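Local coordinates for protein CT_858 (Chlamydia trachomatis, PDB 3DOR) that probably acts as a secreted serine-type endopeptidase, combining a PDZ-like domain with a peptidase family S41 domain, at residues 257-262 and 275-280; 261-266 and 546-551; 296-301 and 334-339; 485-490 and 533-538. All blocks are in the same frame, centred on the assembly; numbering follows the deposited sequence.

Interaction 1: 257-262 and 275-280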
loop_
_atom_site.group_PDB
_atom_site.type_symbol
_atom_site.label_atom_id
_atom_site.label_comp_id
_atom_site.label_asym_id
_atom_site.label_seq_id
_atom_site.Cartn_x
_atom_site.Cartn_y
_atom_site.Cartn_z
ATOM N N SER B 257 1.333 -18.312 17.822
ATOM C CA SER B 257 2.416 -19.264 18.067
ATOM C C SER B 257 2.154 -20.599 17.364
ATOM O O SER B 257 1.066 -21.170 17.470
ATOM C CB SER B 257 2.579 -19.502 19.574
ATOM O OG SER B 257 3.227 -20.738 19.830
ATOM N N THR B 258 3.160 -21.102 16.654
ATOM C CA THR B 258 3.017 -22.364 15.932
ATOM C C THR B 258 2.681 -23.543 16.838
ATOM O O THR B 258 1.785 -24.331 16.536
ATOM C CB THR B 258 4.309 -22.704 15.128
ATOM O OG1 THR B 258 4.506 -21.715 14.120
ATOM C CG2 THR B 258 4.193 -24.061 14.446
ATOM N N ASP B 259 3.389 -23.663 17.953
ATOM C CA ASP B 259 3.168 -24.781 18.864
ATOM C C ASP B 259 2.083 -24.589 19.909
ATOM O O ASP B 259 1.524 -25.563 20.405
ATOM C CB ASP B 259 4.480 -25.157 19.563
ATOM C CG ASP B 259 5.429 -25.916 18.649
ATOM O OD1 ASP B 259 6.612 -26.092 19.010
ATOM O OD2 ASP B 259 4.984 -26.350 17.571
ATOM N N GLY B 260 1.766 -23.352 20.259
ATOM C CA GLY B 260 0.739 -23.179 21.270
ATOM C C GLY B 260 1.293 -23.588 22.623
ATOM O O GLY B 260 2.517 -23.714 22.797
ATOM N N PHE B 261 0.406 -23.844 23.575
ATOM C CA PHE B 261 0.846 -24.168 24.925
ATOM C C PHE B 261 0.334 -25.474 25.501
ATOM O O PHE B 261 0.594 -25.782 26.657
ATOM C CB PHE B 261 0.446 -23.016 25.847
ATOM C CG PHE B 261 -1.026 -22.696 25.805
ATOM C CD1 PHE B 261 -1.939 -23.450 26.534
ATOM C CD2 PHE B 261 -1.500 -21.655 25.021
ATOM C CE1 PHE B 261 -3.304 -23.168 26.483
ATOM C CE2 PHE B 261 -2.864 -21.363 24.959
ATOM C CZ PHE B 261 -3.768 -22.125 25.695
ATOM N N LEU B 262 -0.388 -26.247 24.705
ATOM C CA LEU B 262 -0.915 -27.516 25.179
ATOM C C LEU B 262 0.072 -28.680 25.041
ATOM O O LEU B 262 0.704 -28.862 23.993
ATOM C CB LEU B 262 -2.199 -27.855 24.424
ATOM C CG LEU B 262 -3.302 -26.796 24.517
ATOM C CD1 LEU B 262 -4.443 -27.174 23.599
ATOM C CD2 LEU B 262 -3.779 -26.678 25.970
ATOM N N LEU B 275 6.043 -27.303 8.951
ATOM C CA LEU B 275 5.641 -26.032 9.532
ATOM C C LEU B 275 4.598 -26.157 10.651
ATOM O O LEU B 275 4.654 -25.431 11.642
ATOM C CB LEU B 275 5.087 -25.138 8.417
ATOM C CG LEU B 275 5.801 -23.836 8.034
ATOM C CD1 LEU B 275 7.315 -24.012 8.010
ATOM C CD2 LEU B 275 5.287 -23.395 6.673
ATOM N N PHE B 276 3.648 -27.071 10.484
ATOM C CA PHE B 276 2.583 -27.271 11.464
ATOM C C PHE B 276 2.930 -28.245 12.582
ATOM O O PHE B 276 3.641 -29.228 12.370
ATOM C CB PHE B 276 1.311 -27.840 10.806
ATOM C CG PHE B 276 0.649 -26.926 9.821
ATOM C CD1 PHE B 276 1.012 -26.941 8.481
ATOM C CD2 PHE B 276 -0.377 -26.078 10.229
ATOM C CE1 PHE B 276 0.353 -26.119 7.547
ATOM C CE2 PHE B 276 -1.041 -25.254 9.309
ATOM C CZ PHE B 276 -0.676 -25.275 7.966
ATOM N N ARG B 277 2.410 -27.985 13.773
ATOM C CA ARG B 277 2.602 -28.928 14.861
ATOM C C ARG B 277 1.454 -29.922 14.633
ATOM O O ARG B 277 0.277 -29.550 14.663
ATOM C CB ARG B 277 2.435 -28.271 16.237
ATOM C CG ARG B 277 2.496 -29.299 17.366
ATOM C CD ARG B 277 2.455 -28.693 18.762
ATOM N NE ARG B 277 2.551 -29.743 19.772
ATOM C CZ ARG B 277 2.246 -29.589 21.053
ATOM N NH1 ARG B 277 1.820 -28.419 21.505
ATOM N NH2 ARG B 277 2.346 -30.613 21.884
ATOM N N ALA B 278 1.792 -31.178 14.387
ATOM C CA ALA B 278 0.771 -32.175 14.144
ATOM C C ALA B 278 1.303 -33.553 14.483
ATOM O O ALA B 278 2.459 -33.876 14.183
ATOM C CB ALA B 278 0.337 -32.122 12.682
ATOM N N TYR B 279 0.462 -34.365 15.108
ATOM C CA TYR B 279 0.878 -35.699 15.477
ATOM C C TYR B 279 -0.318 -36.596 15.704
ATOM O O TYR B 279 -1.468 -36.167 15.597
ATOM C CB TYR B 279 1.754 -35.643 16.742
ATOM C CG TYR B 279 1.053 -35.112 17.976
ATOM C CD1 TYR B 279 0.294 -35.953 18.783
ATOM C CD2 TYR B 279 1.129 -33.756 18.320
ATOM C CE1 TYR B 279 -0.379 -35.470 19.902
ATOM C CE2 TYR B 279 0.457 -33.261 19.442
ATOM C CZ TYR B 279 -0.295 -34.126 20.223
ATOM O OH TYR B 279 -0.981 -33.653 21.317
ATOM N N ILE B 280 -0.032 -37.856 15.994
ATOM C CA ILE B 280 -1.057 -38.843 16.265
ATOM C C ILE B 280 -0.668 -39.489 17.580
ATOM O O ILE B 280 0.492 -39.850 17.758
ATOM C CB ILE B 280 -1.097 -39.937 15.183
ATOM C CG1 ILE B 280 -1.437 -39.329 13.822
ATOM C CG2 ILE B 280 -2.129 -40.981 15.545
ATOM C CD1 ILE B 280 -1.531 -40.365 12.702
HETATM O O HOH W 1 0.997 -25.481 14.179
HETATM O O HOH W 2 5.714 -22.920 11.798
HETATM O O HOH W 3 -1.018 -31.134 22.049
#

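Interaction 2: 261-266 and 546-551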
loop_
_atom_site.group_PDB
_atom_site.type_symbol
_atom_site.label_atom_id
_atom_site.label_comp_id
_atom_site.label_asym_id
_atom_site.label_seq_id
_atom_site.Cartn_x
_atom_site.Cartn_y
_atom_site.Cartn_z
ATOM N N PHE B 261 0.406 -23.844 23.575
ATOM C CA PHE B 261 0.846 -24.168 24.925
ATOM C C PHE B 261 0.334 -25.474 25.501
ATOM O O PHE B 261 0.594 -25.782 26.657
ATOM C CB PHE B 261 0.446 -23.016 25.847
ATOM C CG PHE B 261 -1.026 -22.696 25.805
ATOM C CD1 PHE B 261 -1.939 -23.450 26.534
ATOM C CD2 PHE B 261 -1.500 -21.655 25.021
ATOM C CE1 PHE B 261 -3.304 -23.168 26.483
ATOM C CE2 PHE B 261 -2.864 -21.363 24.959
ATOM C CZ PHE B 261 -3.768 -22.125 25.695
ATOM N N LEU B 262 -0.388 -26.247 24.705
ATOM C CA LEU B 262 -0.915 -27.516 25.179
ATOM C C LEU B 262 0.072 -28.680 25.041
ATOM O O LEU B 262 0.704 -28.862 23.993
ATOM C CB LEU B 262 -2.199 -27.855 24.424
ATOM C CG LEU B 262 -3.302 -26.796 24.517
ATOM C CD1 LEU B 262 -4.443 -27.174 23.599
ATOM C CD2 LEU B 262 -3.779 -26.678 25.970
ATOM N N PRO B 263 0.239 -29.466 26.117
ATOM C CA PRO B 263 1.154 -30.614 26.069
ATOM C C PRO B 263 0.520 -31.745 25.252
ATOM O O PRO B 263 -0.684 -31.718 24.993
ATOM C CB PRO B 263 1.350 -30.969 27.551
ATOM C CG PRO B 263 0.120 -30.436 28.217
ATOM C CD PRO B 263 -0.144 -29.145 27.503
ATOM N N VAL B 264 1.313 -32.729 24.831
ATOM C CA VAL B 264 0.767 -33.825 24.031
ATOM C C VAL B 264 -0.346 -34.524 24.790
ATOM O O VAL B 264 -0.283 -34.658 26.010
ATOM C CB VAL B 264 1.863 -34.854 23.629
ATOM C CG1 VAL B 264 2.960 -34.153 22.860
ATOM C CG2 VAL B 264 2.443 -35.523 24.857
ATOM N N ILE B 265 -1.366 -34.966 24.061
ATOM C CA ILE B 265 -2.517 -35.620 24.665
ATOM C C ILE B 265 -2.280 -37.080 25.058
ATOM O O ILE B 265 -3.062 -37.663 25.810
ATOM C CB ILE B 265 -3.736 -35.531 23.714
ATOM C CG1 ILE B 265 -3.441 -36.291 22.411
ATOM C CG2 ILE B 265 -4.047 -34.063 23.422
ATOM C CD1 ILE B 265 -4.562 -36.259 21.391
ATOM N N GLY B 266 -1.201 -37.665 24.558
ATOM C CA GLY B 266 -0.907 -39.045 24.887
ATOM C C GLY B 266 0.368 -39.497 24.209
ATOM O O GLY B 266 1.027 -38.691 23.550
ATOM N N LYS B 546 1.336 -25.442 34.299
ATOM C CA LYS B 546 1.279 -25.617 32.853
ATOM C C LYS B 546 1.018 -27.026 32.341
ATOM O O LYS B 546 1.441 -27.361 31.237
ATOM C CB LYS B 546 2.576 -25.094 32.237
ATOM C CG LYS B 546 2.742 -23.607 32.424
ATOM C CD LYS B 546 4.200 -23.201 32.512
ATOM C CE LYS B 546 4.883 -23.226 31.175
ATOM N NZ LYS B 546 6.205 -22.547 31.281
ATOM N N GLY B 547 0.317 -27.838 33.126
ATOM C CA GLY B 547 0.028 -29.196 32.703
ATOM C C GLY B 547 -1.295 -29.355 31.970
ATOM O O GLY B 547 -1.427 -30.240 31.127
ATOM N N TYR B 548 -2.269 -28.505 32.288
ATOM C CA TYR B 548 -3.591 -28.558 31.664
ATOM C C TYR B 548 -4.139 -29.981 31.641
ATOM O O TYR B 548 -4.834 -30.375 30.693
ATOM C CB TYR B 548 -3.537 -28.021 30.228
ATOM C CG TYR B 548 -2.957 -26.634 30.116
ATOM C CD1 TYR B 548 -1.582 -26.446 30.008
ATOM C CD2 TYR B 548 -3.776 -25.506 30.193
ATOM C CE1 TYR B 548 -1.027 -25.176 29.987
ATOM C CE2 TYR B 548 -3.233 -24.215 30.176
ATOM C CZ TYR B 548 -1.857 -24.063 30.078
ATOM O OH TYR B 548 -1.303 -22.806 30.112
ATOM N N SER B 549 -3.842 -30.753 32.680
ATOM C CA SER B 549 -4.297 -32.132 32.709
ATOM C C SER B 549 -5.800 -32.235 32.867
ATOM O O SER B 549 -6.414 -33.145 32.322
ATOM C CB SER B 549 -3.566 -32.929 33.812
ATOM O OG SER B 549 -3.872 -32.446 35.105
ATOM N N GLU B 550 -6.411 -31.304 33.594
ATOM C CA GLU B 550 -7.858 -31.345 33.756
ATOM C C GLU B 550 -8.524 -31.014 32.422
ATOM O O GLU B 550 -9.441 -31.707 31.981
ATOM C CB GLU B 550 -8.318 -30.367 34.840
ATOM C CG GLU B 550 -7.706 -30.641 36.201
ATOM C CD GLU B 550 -8.418 -29.919 37.335
ATOM O OE1 GLU B 550 -9.098 -28.902 37.074
ATOM O OE2 GLU B 550 -8.282 -30.371 38.495
ATOM N N TYR B 551 -8.056 -29.949 31.785
ATOM C CA TYR B 551 -8.581 -29.540 30.490
ATOM C C TYR B 551 -8.414 -30.700 29.496
ATOM O O TYR B 551 -9.378 -31.152 28.873
ATOM C CB TYR B 551 -7.806 -28.319 29.995
ATOM C CG TYR B 551 -8.165 -27.853 28.599
ATOM C CD1 TYR B 551 -9.277 -27.037 28.377
ATOM C CD2 TYR B 551 -7.369 -28.198 27.498
ATOM C CE1 TYR B 551 -9.589 -26.567 27.096
ATOM C CE2 TYR B 551 -7.671 -27.738 26.212
ATOM C CZ TYR B 551 -8.777 -26.919 26.019
ATOM O OH TYR B 551 -9.051 -26.413 24.767
HETATM O O HOH W 4 2.497 -26.761 28.686
#

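Interaction 3: 296-301 and 334-339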
loop_
_atom_site.group_PDB
_atom_site.type_symbol
_atom_site.label_atom_id
_atom_site.label_comp_id
_atom_site.label_asym_id
_atom_site.label_seq_id
_atom_site.Cartn_x
_atom_site.Cartn_y
_atom_site.Cartn_z
ATOM N N LEU B 296 -3.763 -31.446 15.623
ATOM C CA LEU B 296 -3.243 -30.465 14.687
ATOM C C LEU B 296 -3.518 -29.072 15.241
ATOM O O LEU B 296 -4.614 -28.803 15.706
ATOM C CB LEU B 296 -3.948 -30.626 13.336
ATOM C CG LEU B 296 -3.669 -29.651 12.183
ATOM C CD1 LEU B 296 -4.290 -28.304 12.472
ATOM C CD2 LEU B 296 -2.175 -29.509 11.979
ATOM N N ARG B 297 -2.523 -28.192 15.215
ATOM C CA ARG B 297 -2.749 -26.824 15.679
ATOM C C ARG B 297 -2.695 -25.897 14.468
ATOM O O ARG B 297 -1.763 -25.986 13.663
ATOM C CB ARG B 297 -1.686 -26.401 16.709
ATOM C CG ARG B 297 -1.783 -24.921 17.115
ATOM C CD ARG B 297 -0.830 -24.508 18.256
ATOM N NE ARG B 297 -0.743 -23.049 18.312
ATOM C CZ ARG B 297 -1.763 -22.250 18.625
ATOM N NH1 ARG B 297 -2.951 -22.755 18.941
ATOM N NH2 ARG B 297 -1.622 -20.937 18.549
ATOM N N ILE B 298 -3.716 -25.056 14.298
ATOM C CA ILE B 298 -3.729 -24.077 13.202
ATOM C C ILE B 298 -3.409 -22.805 13.979
ATOM O O ILE B 298 -4.253 -22.294 14.712
ATOM C CB ILE B 298 -5.127 -23.970 12.527
ATOM C CG1 ILE B 298 -5.503 -25.300 11.874
ATOM C CG2 ILE B 298 -5.118 -22.874 11.468
ATOM C CD1 ILE B 298 -6.890 -25.294 11.206
ATOM N N PRO B 299 -2.183 -22.278 13.832
ATOM C CA PRO B 299 -1.752 -21.075 14.548
ATOM C C PRO B 299 -2.209 -19.710 14.040
ATOM O O PRO B 299 -2.415 -18.782 14.833
ATOM C CB PRO B 299 -0.231 -21.228 14.552
ATOM C CG PRO B 299 0.027 -21.758 13.175
ATOM C CD PRO B 299 -1.105 -22.771 12.947
ATOM N N THR B 300 -2.361 -19.581 12.730
ATOM C CA THR B 300 -2.779 -18.316 12.140
ATOM C C THR B 300 -3.349 -18.576 10.757
ATOM O O THR B 300 -3.098 -19.637 10.173
ATOM C CB THR B 300 -1.583 -17.357 11.980
ATOM O OG1 THR B 300 -2.010 -16.179 11.287
ATOM C CG2 THR B 300 -0.466 -18.023 11.171
ATOM N N TYR B 301 -4.123 -17.622 10.240
ATOM C CA TYR B 301 -4.674 -17.764 8.908
ATOM C C TYR B 301 -3.966 -16.852 7.911
ATOM O O TYR B 301 -4.355 -16.754 6.748
ATOM C CB TYR B 301 -6.195 -17.550 8.907
ATOM C CG TYR B 301 -6.919 -18.672 9.636
ATOM C CD1 TYR B 301 -7.363 -18.505 10.948
ATOM C CD2 TYR B 301 -7.085 -19.930 9.044
ATOM C CE1 TYR B 301 -7.949 -19.562 11.662
ATOM C CE2 TYR B 301 -7.676 -21.000 9.756
ATOM C CZ TYR B 301 -8.098 -20.803 11.063
ATOM O OH TYR B 301 -8.632 -21.841 11.797
ATOM N N LEU B 334 -10.078 -36.294 15.055
ATOM C CA LEU B 334 -9.049 -35.274 14.958
ATOM C C LEU B 334 -9.315 -34.098 15.895
ATOM O O LEU B 334 -10.416 -33.542 15.915
ATOM C CB LEU B 334 -9.008 -34.746 13.522
ATOM C CG LEU B 334 -7.798 -34.045 12.878
ATOM C CD1 LEU B 334 -8.324 -32.887 12.055
ATOM C CD2 LEU B 334 -6.778 -33.567 13.883
ATOM N N ILE B 335 -8.299 -33.718 16.659
ATOM C CA ILE B 335 -8.408 -32.567 17.535
ATOM C C ILE B 335 -7.648 -31.429 16.862
ATOM O O ILE B 335 -6.481 -31.587 16.484
ATOM C CB ILE B 335 -7.779 -32.823 18.915
ATOM C CG1 ILE B 335 -8.572 -33.906 19.665
ATOM C CG2 ILE B 335 -7.770 -31.524 19.727
ATOM C CD1 ILE B 335 -7.915 -34.345 20.956
ATOM N N ILE B 336 -8.313 -30.291 16.689
ATOM C CA ILE B 336 -7.683 -29.126 16.080
ATOM C C ILE B 336 -7.568 -28.028 17.130
ATOM O O ILE B 336 -8.586 -27.515 17.621
ATOM C CB ILE B 336 -8.516 -28.604 14.879
ATOM C CG1 ILE B 336 -8.502 -29.635 13.747
ATOM C CG2 ILE B 336 -7.963 -27.255 14.388
ATOM C CD1 ILE B 336 -9.317 -29.220 12.536
ATOM N N ASP B 337 -6.339 -27.682 17.497
ATOM C CA ASP B 337 -6.130 -26.625 18.473
ATOM C C ASP B 337 -6.057 -25.325 17.686
ATOM O O ASP B 337 -5.117 -25.100 16.932
ATOM C CB ASP B 337 -4.825 -26.835 19.242
ATOM C CG ASP B 337 -4.460 -25.633 20.109
ATOM O OD1 ASP B 337 -3.304 -25.567 20.574
ATOM O OD2 ASP B 337 -5.336 -24.758 20.322
ATOM N N GLN B 338 -7.054 -24.468 17.852
ATOM C CA GLN B 338 -7.066 -23.211 17.129
ATOM C C GLN B 338 -7.030 -22.004 18.073
ATOM O O GLN B 338 -7.346 -20.887 17.664
ATOM C CB GLN B 338 -8.313 -23.145 16.251
ATOM C CG GLN B 338 -8.224 -22.104 15.189
ATOM C CD GLN B 338 -9.495 -21.309 15.032
ATOM O OE1 GLN B 338 -9.817 -20.879 13.930
ATOM N NE2 GLN B 338 -10.213 -21.084 16.132
ATOM N N THR B 339 -6.652 -22.231 19.331
ATOM C CA THR B 339 -6.575 -21.151 20.321
ATOM C C THR B 339 -5.479 -20.135 19.988
ATOM O O THR B 339 -4.565 -20.438 19.225
ATOM C CB THR B 339 -6.282 -21.710 21.726
ATOM O OG1 THR B 339 -5.062 -22.465 21.699
ATOM C CG2 THR B 339 -7.408 -22.619 22.185
#

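Interaction 4: 485-490 and 533-538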
loop_
_atom_site.group_PDB
_atom_site.type_symbol
_atom_site.label_atom_id
_atom_site.label_comp_id
_atom_site.label_asym_id
_atom_site.label_seq_id
_atom_site.Cartn_x
_atom_site.Cartn_y
_atom_site.Cartn_z
ATOM N N VAL B 485 -15.025 -26.831 21.408
ATOM C CA VAL B 485 -14.758 -26.854 22.841
ATOM C C VAL B 485 -13.805 -25.753 23.309
ATOM O O VAL B 485 -12.880 -25.391 22.594
ATOM C CB VAL B 485 -14.152 -28.227 23.225
ATOM C CG1 VAL B 485 -13.926 -28.321 24.725
ATOM C CG2 VAL B 485 -15.076 -29.339 22.745
ATOM N N GLY B 486 -14.039 -25.232 24.514
ATOM C CA GLY B 486 -13.175 -24.200 25.069
ATOM C C GLY B 486 -13.968 -23.008 25.571
ATOM O O GLY B 486 -14.973 -23.164 26.279
ATOM N N THR B 487 -13.512 -21.810 25.226
ATOM C CA THR B 487 -14.231 -20.612 25.617
ATOM C C THR B 487 -14.526 -19.756 24.385
ATOM O O THR B 487 -13.798 -19.806 23.382
ATOM C CB THR B 487 -13.462 -19.783 26.705
ATOM O OG1 THR B 487 -12.123 -19.494 26.277
ATOM C CG2 THR B 487 -13.413 -20.567 28.022
ATOM N N ARG B 488 -15.618 -18.996 24.477
ATOM C CA ARG B 488 -16.103 -18.108 23.425
ATOM C C ARG B 488 -14.995 -17.291 22.759
ATOM O O ARG B 488 -14.122 -16.741 23.439
ATOM C CB ARG B 488 -17.163 -17.171 24.033
ATOM C CG ARG B 488 -17.770 -16.147 23.097
ATOM C CD ARG B 488 -18.758 -15.220 23.856
ATOM N NE ARG B 488 -19.900 -15.950 24.413
ATOM C CZ ARG B 488 -21.005 -16.258 23.738
ATOM N NH1 ARG B 488 -21.140 -15.898 22.469
ATOM N NH2 ARG B 488 -21.970 -16.955 24.326
ATOM N N THR B 489 -15.046 -17.198 21.428
ATOM C CA THR B 489 -14.049 -16.436 20.681
ATOM C C THR B 489 -14.253 -14.920 20.866
ATOM O O THR B 489 -15.313 -14.470 21.321
ATOM C CB THR B 489 -14.076 -16.812 19.165
ATOM O OG1 THR B 489 -15.351 -16.482 18.602
ATOM C CG2 THR B 489 -13.826 -18.331 18.979
ATOM N N ALA B 490 -13.233 -14.142 20.509
ATOM C CA ALA B 490 -13.249 -12.688 20.673
ATOM C C ALA B 490 -14.364 -11.909 19.990
ATOM O O ALA B 490 -14.984 -11.040 20.601
ATOM C CB ALA B 490 -11.909 -12.113 20.252
ATOM N N HIS B 533 -19.664 -25.595 21.935
ATOM C CA HIS B 533 -20.738 -26.515 22.311
ATOM C C HIS B 533 -20.506 -26.767 23.797
ATOM O O HIS B 533 -21.440 -26.785 24.583
ATOM C CB HIS B 533 -20.611 -27.865 21.592
ATOM C CG HIS B 533 -20.928 -27.817 20.133
ATOM N ND1 HIS B 533 -22.218 -27.903 19.649
ATOM C CD2 HIS B 533 -20.120 -27.740 19.050
ATOM C CE1 HIS B 533 -22.188 -27.892 18.327
ATOM N NE2 HIS B 533 -20.929 -27.794 17.939
ATOM N N ILE B 534 -19.242 -26.962 24.166
ATOM C CA ILE B 534 -18.881 -27.238 25.551
ATOM C C ILE B 534 -17.962 -26.155 26.116
ATOM O O ILE B 534 -16.839 -25.983 25.645
ATOM C CB ILE B 534 -18.139 -28.601 25.685
ATOM C CG1 ILE B 534 -18.968 -29.744 25.083
ATOM C CG2 ILE B 534 -17.814 -28.863 27.147
ATOM C CD1 ILE B 534 -20.307 -29.975 25.744
ATOM N N ASP B 535 -18.435 -25.434 27.127
ATOM C CA ASP B 535 -17.627 -24.396 27.744
ATOM C C ASP B 535 -16.615 -25.089 28.647
ATOM O O ASP B 535 -16.988 -25.742 29.608
ATOM C CB ASP B 535 -18.502 -23.450 28.555
ATOM C CG ASP B 535 -17.705 -22.329 29.181
ATOM O OD1 ASP B 535 -17.182 -22.514 30.298
ATOM O OD2 ASP B 535 -17.583 -21.266 28.549
ATOM N N LEU B 536 -15.336 -24.948 28.322
ATOM C CA LEU B 536 -14.270 -25.594 29.072
ATOM C C LEU B 536 -13.129 -24.620 29.316
ATOM O O LEU B 536 -12.154 -24.591 28.559
ATOM C CB LEU B 536 -13.734 -26.782 28.276
ATOM C CG LEU B 536 -13.342 -28.109 28.922
ATOM C CD1 LEU B 536 -12.239 -28.716 28.076
ATOM C CD2 LEU B 536 -12.884 -27.947 30.362
ATOM N N PRO B 537 -13.239 -23.795 30.363
ATOM C CA PRO B 537 -12.175 -22.836 30.664
ATOM C C PRO B 537 -10.992 -23.534 31.314
ATOM O O PRO B 537 -11.100 -24.680 31.738
ATOM C CB PRO B 537 -12.857 -21.854 31.619
ATOM C CG PRO B 537 -13.806 -22.758 32.389
ATOM C CD PRO B 537 -14.391 -23.624 31.274
ATOM N N PHE B 538 -9.856 -22.854 31.379
ATOM C CA PHE B 538 -8.669 -23.415 32.025
ATOM C C PHE B 538 -8.789 -23.131 33.527
ATOM O O PHE B 538 -9.082 -22.002 33.922
ATOM C CB PHE B 538 -7.399 -22.761 31.473
ATOM C CG PHE B 538 -7.157 -23.040 30.009
ATOM C CD1 PHE B 538 -6.941 -21.991 29.112
ATOM C CD2 PHE B 538 -7.146 -24.355 29.525
ATOM C CE1 PHE B 538 -6.719 -22.244 27.749
ATOM C CE2 PHE B 538 -6.925 -24.620 28.164
ATOM C CZ PHE B 538 -6.713 -23.565 27.275
HETATM O O HOH W 5 -17.272 -19.449 26.950
#

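Interaction 1: 257-262 and 275-280
Arg277 carries CG trans to its own backbone N (chi1 174°) and then runs straight out to NE, a reach that delivers its guanidinium group to the bend formed by residues 257-262. There NH1 works as a two-way donor: it bonds to Asp259 O at 3.1 Å and to Leu262 O at 2.8 Å, with both oxygens at the edge of the group and near its plane. The Leu262 carbonyl is met almost head-on and also receives a weak bond from Arg277 NH2. Two main-chain acceptors three residues apart thus share one nitrogen, which fixes the rotation of the head group.

The Asp259 side chain crosses the arginine at about a right angle. Its OD2 lies 3.5 Å from Arg277 CB, against the aliphatic part of the chain, and stays 4.7 Å from NE, so the charged atoms are not in contact and any attraction between them probably acts only over this longer distance. Thr258 approaches the beginning of 275-280, where its CG2 stands 3.2 Å from Leu275 O.

Water supplies further polar links. One molecule donates to Thr258 O and accepts from Arg277 N, a second joins Thr258 OG1 to Leu275 O, and a third, over one guanidinium face, lies 2.6 Å from Tyr279 OH.

The bend has its own brace, since Gly260 N donates to Ser257 OG at 3.0 Å. The result is an ST motif in a loop pinned by an arginine to the chain that runs into strand 278-284, the middle strand of an antiparallel meander between 268-271 and 290-297.

Interaction 2: 261-266 and 546-551
Phe261 and Tyr548 supply the aromatic part of this contact. With CG of Phe261 placed between its backbone N and carbonyl carbon (chi1 56°), the ring is directed at the tyrosine, and Phe261 CD1 comes within 3.6 Å of Tyr548 CZ. The ring centroids are 5.2 Å apart and the planes meet at 40°, an oblique pairing.

Aliphatic groups extend the same surface. The CD2 branch of Leu262 lies over one face of the Tyr548 ring, displaced toward its rim, and also touches Tyr551 CE2 at 4.0 Å. Pro263 crosses the tyrosine at about a right angle, its CD 4.0 Å from Tyr548 CD1, while its CG rests 3.3 Å from Gly547 O.

The polar element is a shared water, which donates to Phe261 O and to Lys546 O at 2.9 and 2.8 Å and so ties two backbone carbonyls together. The Tyr548 hydroxyl is engaged beyond the two segments, by Tyr253 OH and Gln91 NE2.

Phe538 also meets the rings of Phe261, Tyr548 and Tyr551. The arrangement is an aromatic cluster at a helix start: Tyr548 occupies the N-cap position of helix 549-564, against the loop preceding strand 268-271.

Interaction 3: 296-301 and 334-339
Arg297 and Asp337 lie side by side on one face of a parallel strand pair, and their polar ends are used several times over. Thr339 O is gripped end-on by both terminal nitrogens of Arg297, NH1 at 2.8 Å and NH2 at 3.1 Å, with the oxygen in the guanidinium plane. NH1 also forms a salt bridge to Asp337 OD1 at 3.3 Å. Outside the two segments, NE donates to Ser257 O and NH2 to Asn340 O, so all three nitrogens have acceptors.

The other carboxylate oxygen, Asp337 OD2, takes the backbone N of Thr339 at 3.0 Å, an Asx turn, and the hydroxyl OG1 of Thr339 at 2.7 Å on its syn lone pair. This aspartate therefore steadies both the arginine and the turn that presents Thr339 O.

Tyr301 OH donates at 2.6 Å to Gln338 OE1, in the amide plane on a lone pair, although ring and amide planes stand 73° apart. Gln338 NE2 is satisfied by Ala469 O.

The backbone ladder pairs Leu296 N with Ile335 O, Asp337 N with Leu296 O, and Ile298 N with Asp337 O. Ile336, on the face away from Asp337, has its CG2 3.9 Å from Ile298 CD1. The pair belongs to the beta-alpha-beta unit built from strand 290-297, helix 316-330 and strand 333-337; strand 457-461 flanks it, and helices 346-354 and 468-478 both pack on Ile298 and Tyr301, the second also on Gln338.

Interaction 4: 485-490 and 533-538
Ile534 begins the pairing with strand 483-486, opposite Val485 in parallel register. Its carbonyl oxygen accepts from Gly486 N at 3.1 Å in a nearly straight bond (161°), and the CA of Val485 approaches the same oxygen in a longer CA-H...O contact. On the face that these two side chains share, Val485 CG2 lies 4.3 Å from Ile534 CB.

Asp535 comes next, bridged to Gly486. Its CA stands 3.3 Å from Gly486 O, another CA-H...O contact, and its side chain projects to the other face. A water lies between Asp535 OD2 and Arg488 N, but its approach to the carboxylate is too short to be trusted.

At Leu536 the backbone N donates to Gly486 O at 2.7 Å, so that both polar backbone atoms of this glycine are used by the second segment. Gly486 has phi 129° and psi -134°, a conformation open essentially to glycine. Beside it, the CG1 branch of Val485, trans to its own N, reaches Leu536 CD1 at 3.8 Å.

Pro537 closes the contact. The Thr487 side chain crosses that of Pro537 at about a right angle, and its CG2 touches Pro537 CA at 3.7 Å.

Helix 549-564 packs on the side of Val485 and Ile534, with Leu558 against both; its Tyr551 and Val555 meet Leu536. The arrangement is that of a short parallel strand added at the edge of an alpha/beta sheet: within this chain 534-535 is an outermost strand of the mixed sheet, part of the S41-type peptidase domain.

Overall arrangement
Interactions 1, 3 and 4 all reach the same mixed sheet. Interaction 1 lies at its antiparallel part, interaction 3 at the start of the parallel part, and interaction 4 at the far edge, with strand 457-461 separating the last two. Interactions 1 and 3 have centres about 8 Å apart and are joined by the backbone, where Arg297 N lies 3.2 Å from Arg277 O, a probable hydrogen bond between strand neighbours. Interaction 2 starts from the same loop as interaction 1, the two sharing Phe261 and Leu262, and its long chain closure encloses interactions 3 and 4. It meets interaction 4 where Phe261 CE1 lies 3.5 Å from Phe538 CZ, and interaction 3 where Leu262 CD1 approaches Asp337 OD1 at 3.6 Å.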